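Local structure of Pbp related beta-lactamase (Pyrococcus abyssi, 2QMI) at residues 261-264 against 265-268; 69-72 against 73-77. The protein probably hydrolyses peptides as an octameric, self-compartmentalizing serine peptidase related to penicillin-binding proteins and beta-lactamases. One frame throughout, in Å; residues are numbered along the deposited sequence.

Interaction 1: 261-264 against 265-268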
# COMPACT_ATOMS: atom_id res chain seq x y z
N LYS A 261 8.33 -34.46 56.69
CA LYS A 261 9.55 -34.13 55.97
C LYS A 261 9.94 -35.20 54.96
O LYS A 261 10.57 -34.90 53.94
CB LYS A 261 10.70 -33.92 56.96
CG LYS A 261 10.83 -35.04 58.00
CD LYS A 261 11.77 -34.63 59.13
CE LYS A 261 11.60 -35.54 60.35
NZ LYS A 261 11.90 -36.96 60.03
N GLU A 262 9.58 -36.44 55.24
CA GLU A 262 9.89 -37.54 54.34
C GLU A 262 9.24 -37.28 52.98
O GLU A 262 9.76 -37.69 51.95
CB GLU A 262 9.38 -38.87 54.91
CG GLU A 262 10.13 -39.39 56.14
CD GLU A 262 10.21 -38.37 57.28
OE1 GLU A 262 9.18 -37.71 57.59
OE2 GLU A 262 11.30 -38.24 57.88
N TYR A 263 8.10 -36.59 52.99
CA TYR A 263 7.40 -36.29 51.75
C TYR A 263 8.02 -35.13 51.00
O TYR A 263 8.16 -35.18 49.77
CB TYR A 263 5.91 -36.05 52.04
CG TYR A 263 5.21 -37.35 52.33
CD1 TYR A 263 4.80 -38.19 51.30
CD2 TYR A 263 5.08 -37.82 53.65
CE1 TYR A 263 4.29 -39.45 51.55
CE2 TYR A 263 4.57 -39.09 53.92
CZ TYR A 263 4.17 -39.90 52.86
OH TYR A 263 3.68 -41.16 53.08
N ILE A 264 8.40 -34.08 51.73
CA ILE A 264 9.03 -32.93 51.10
C ILE A 264 10.26 -33.41 50.33
O ILE A 264 10.56 -32.95 49.23
CB ILE A 264 9.45 -31.88 52.14
CG1 ILE A 264 8.21 -31.31 52.82
CG2 ILE A 264 10.24 -30.76 51.47
CD1 ILE A 264 8.49 -30.16 53.78
N GLU A 265 10.96 -34.38 50.91
CA GLU A 265 12.16 -34.94 50.28
C GLU A 265 11.81 -35.74 49.04
O GLU A 265 12.62 -35.86 48.12
CB GLU A 265 12.91 -35.80 51.28
CG GLU A 265 13.81 -34.98 52.18
CD GLU A 265 14.29 -35.76 53.38
OE1 GLU A 265 14.68 -36.94 53.21
OE2 GLU A 265 14.27 -35.18 54.50
N LYS A 266 10.61 -36.30 49.01
CA LYS A 266 10.19 -37.06 47.85
C LYS A 266 10.02 -36.10 46.68
O LYS A 266 10.39 -36.40 45.55
CB LYS A 266 8.85 -37.77 48.12
CG LYS A 266 8.97 -39.05 48.94
CD LYS A 266 7.68 -39.86 48.89
CE LYS A 266 7.79 -41.14 49.72
NZ LYS A 266 8.10 -40.84 51.15
N MET A 267 9.46 -34.93 46.97
CA MET A 267 9.23 -33.91 45.95
C MET A 267 10.52 -33.30 45.40
O MET A 267 10.56 -32.88 44.25
CB MET A 267 8.35 -32.79 46.53
CG MET A 267 6.96 -33.26 46.95
SD MET A 267 5.97 -31.96 47.73
CE MET A 267 5.74 -30.84 46.34
N GLU A 268 11.56 -33.28 46.23
CA GLU A 268 12.85 -32.71 45.83
C GLU A 268 13.80 -33.75 45.23
O GLU A 268 14.97 -33.46 45.00
CB GLU A 268 13.54 -32.06 47.04
CG GLU A 268 12.71 -30.99 47.74
CD GLU A 268 13.41 -30.40 48.96
OE1 GLU A 268 14.51 -30.89 49.33
OE2 GLU A 268 12.87 -29.43 49.56
O HOH W 1 11.05 -40.08 51.37
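Lys266 reaches back along the helix beside Tyr263 and sets its ammonium over one face of the phenol ring, a cation-pi contact between residues three apart. Lys266 NZ stands 4.3 Å from the centroid of the Tyr263 ring and 20° off its normal, displaced toward the rim on the CE1 side. The two side chains run the same way: the aliphatic part of Lys266 passes close to the ring, with CD 4.1 Å from Tyr263 CD1, and a final bend (chi4 59°) turns NZ into place. A water ties down the same ammonium, accepting from Lys266 NZ at 3.1 Å and donating to Glu262 O at 2.8 Å. Lysine suits this partly exposed position because its apolar stem can lie against a ring while its charge still meets solvent. Residues 261-267 form a short helix of the beta-lactamase-like domain, with Glu268 the first residue beyond it; the regular i to i+4 bonds include Met267 N to Tyr263 O, 3.1 Å. Tyr263 also packs on Met70 and Glu74 of helix 61-74, so a flat, wide side chain serves both helix and lysine. On the buried side, Ile264 and Glu268 lie side by side, and the CG2 branch of Ile264 comes 3.5 Å from Glu268 OE2. The buried carboxylate is well provided for: Arg254 forms a salt bridge with OE1, and the hydroxyl of Tyr315 bonds OE2. At the helix start, Lys261 NZ donates to the syn lone pair of Glu262 OE2, 2.6 Å away, a salt bridge between adjacent exposed residues.

Interaction 2: 69-72 against 73-77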
# COMPACT_ATOMS: atom_id res chain seq x y z
N ILE A 69 -1.18 -33.94 46.68
CA ILE A 69 -1.05 -35.37 46.40
C ILE A 69 -0.24 -36.06 47.49
O ILE A 69 -0.57 -37.17 47.90
CB ILE A 69 -0.35 -35.61 45.04
CG1 ILE A 69 -1.27 -35.19 43.89
CG2 ILE A 69 0.05 -37.08 44.91
CD1 ILE A 69 -2.53 -36.04 43.72
N MET A 70 0.83 -35.41 47.96
CA MET A 70 1.66 -35.99 49.02
C MET A 70 0.85 -36.16 50.29
O MET A 70 0.96 -37.17 50.98
CB MET A 70 2.87 -35.09 49.32
CG MET A 70 3.91 -34.98 48.20
SD MET A 70 4.79 -36.52 47.83
CE MET A 70 3.82 -37.13 46.46
N LYS A 71 0.02 -35.16 50.59
CA LYS A 71 -0.81 -35.19 51.78
C LYS A 71 -1.76 -36.38 51.75
O LYS A 71 -1.77 -37.21 52.67
CB LYS A 71 -1.61 -33.89 51.90
CG LYS A 71 -2.20 -33.66 53.28
CD LYS A 71 -2.68 -32.23 53.43
CE LYS A 71 -3.23 -31.98 54.82
NZ LYS A 71 -4.38 -32.89 55.10
N LEU A 72 -2.54 -36.48 50.68
CA LEU A 72 -3.49 -37.57 50.53
C LEU A 72 -2.81 -38.93 50.58
O LEU A 72 -3.40 -39.90 51.05
CB LEU A 72 -4.27 -37.40 49.22
CG LEU A 72 -5.11 -36.13 49.11
CD1 LEU A 72 -5.66 -35.99 47.70
CD2 LEU A 72 -6.24 -36.18 50.14
N VAL A 73 -1.56 -39.01 50.11
CA VAL A 73 -0.82 -40.27 50.13
C VAL A 73 -0.43 -40.60 51.58
O VAL A 73 -0.59 -41.73 52.05
CB VAL A 73 0.45 -40.18 49.26
CG1 VAL A 73 1.24 -41.48 49.35
CG2 VAL A 73 0.05 -39.92 47.82
N GLU A 74 0.08 -39.60 52.27
CA GLU A 74 0.49 -39.75 53.65
C GLU A 74 -0.69 -40.14 54.53
O GLU A 74 -0.52 -40.80 55.55
CB GLU A 74 1.09 -38.44 54.16
CG GLU A 74 1.17 -38.35 55.65
CD GLU A 74 2.26 -37.41 56.09
OE1 GLU A 74 2.35 -36.30 55.53
OE2 GLU A 74 3.03 -37.80 57.00
N GLU A 75 -1.89 -39.71 54.15
CA GLU A 75 -3.09 -40.03 54.92
C GLU A 75 -3.76 -41.31 54.41
O GLU A 75 -4.87 -41.65 54.82
CB GLU A 75 -4.06 -38.84 54.87
CG GLU A 75 -3.71 -37.74 55.87
CD GLU A 75 -4.36 -36.40 55.55
OE1 GLU A 75 -5.45 -36.39 54.94
OE2 GLU A 75 -3.78 -35.35 55.91
N GLY A 76 -3.06 -42.02 53.53
CA GLY A 76 -3.58 -43.26 52.99
C GLY A 76 -4.64 -43.09 51.91
O GLY A 76 -5.19 -44.08 51.43
N GLY A 77 -4.93 -41.85 51.54
CA GLY A 77 -5.94 -41.58 50.53
C GLY A 77 -5.70 -42.34 49.23
O GLY A 77 -6.65 -42.65 48.52
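Lys71 lies across the side chain of Glu75, one helical turn on, and the two carry the polar part of this contact. CG of Lys71 sits 3.5 Å from Glu75 OE2, and the chain then arches round the same oxygen until NZ reaches OE2 at 2.7 Å through that oxygen's syn lone pair, a salt bridge. With CG of Lys71 anti to the backbone N (chi1 -164°), the chain runs outward from the helix; a last bend at chi4 swings NZ over, and the Glu75 carboxylate reaches back to meet it. Apolar packing runs on another face, where the CG2 methyls of Ile69 and Val73 are 4.1 Å apart, though the place of the Val73 methyl is less certain; Ile69 also rests on Leu168 and Ile172 of helix 162-176, a buried setting that suits a branched aliphatic residue. Here helix 61-74 ends in a Schellman motif: Gly76 N bonds Val73 O at 2.9 Å, while the bond from Gly77 N to Leu72 O is weak and, at 2.5 Å, suspiciously short. Gly76 has the positive phi (77°) that this turn requires, a conformation glycine adopts with little strain, and at Gly77 a beta carbon would run into Leu72 O. Glu74 directs its carboxylate away from the lysine, to the hydroxyl of Ser260. Pairing the lysine with the glutamate would be expected to offset the two charges in part, and Glu75, near the helix C-terminus where the dipole disfavours a negative charge, would probably gain from the ammonium beside it.

In the fold
Along the chain, interaction 2 comes first, at the C-terminal end of helix 61-74, and interaction 1 follows on the short helix 261-267, almost two hundred residues later. Their centres are nonetheless only 13 Å apart, because the two helices pack against each other in the beta-lactamase-like domain. Met267 SD lies 3.7 Å from Met70 CG, and Tyr263 OH lies 3.5 Å from Glu74 CA, so flexible methionines and one aromatic ring fill the join. Helix 61-74 begins just after Ser59 and contains Lys62, a pattern consistent with the SxxK motif of serine beta-lactamases; interaction 2 sits at the opposite end of that helix, and interaction 1 packs beside it.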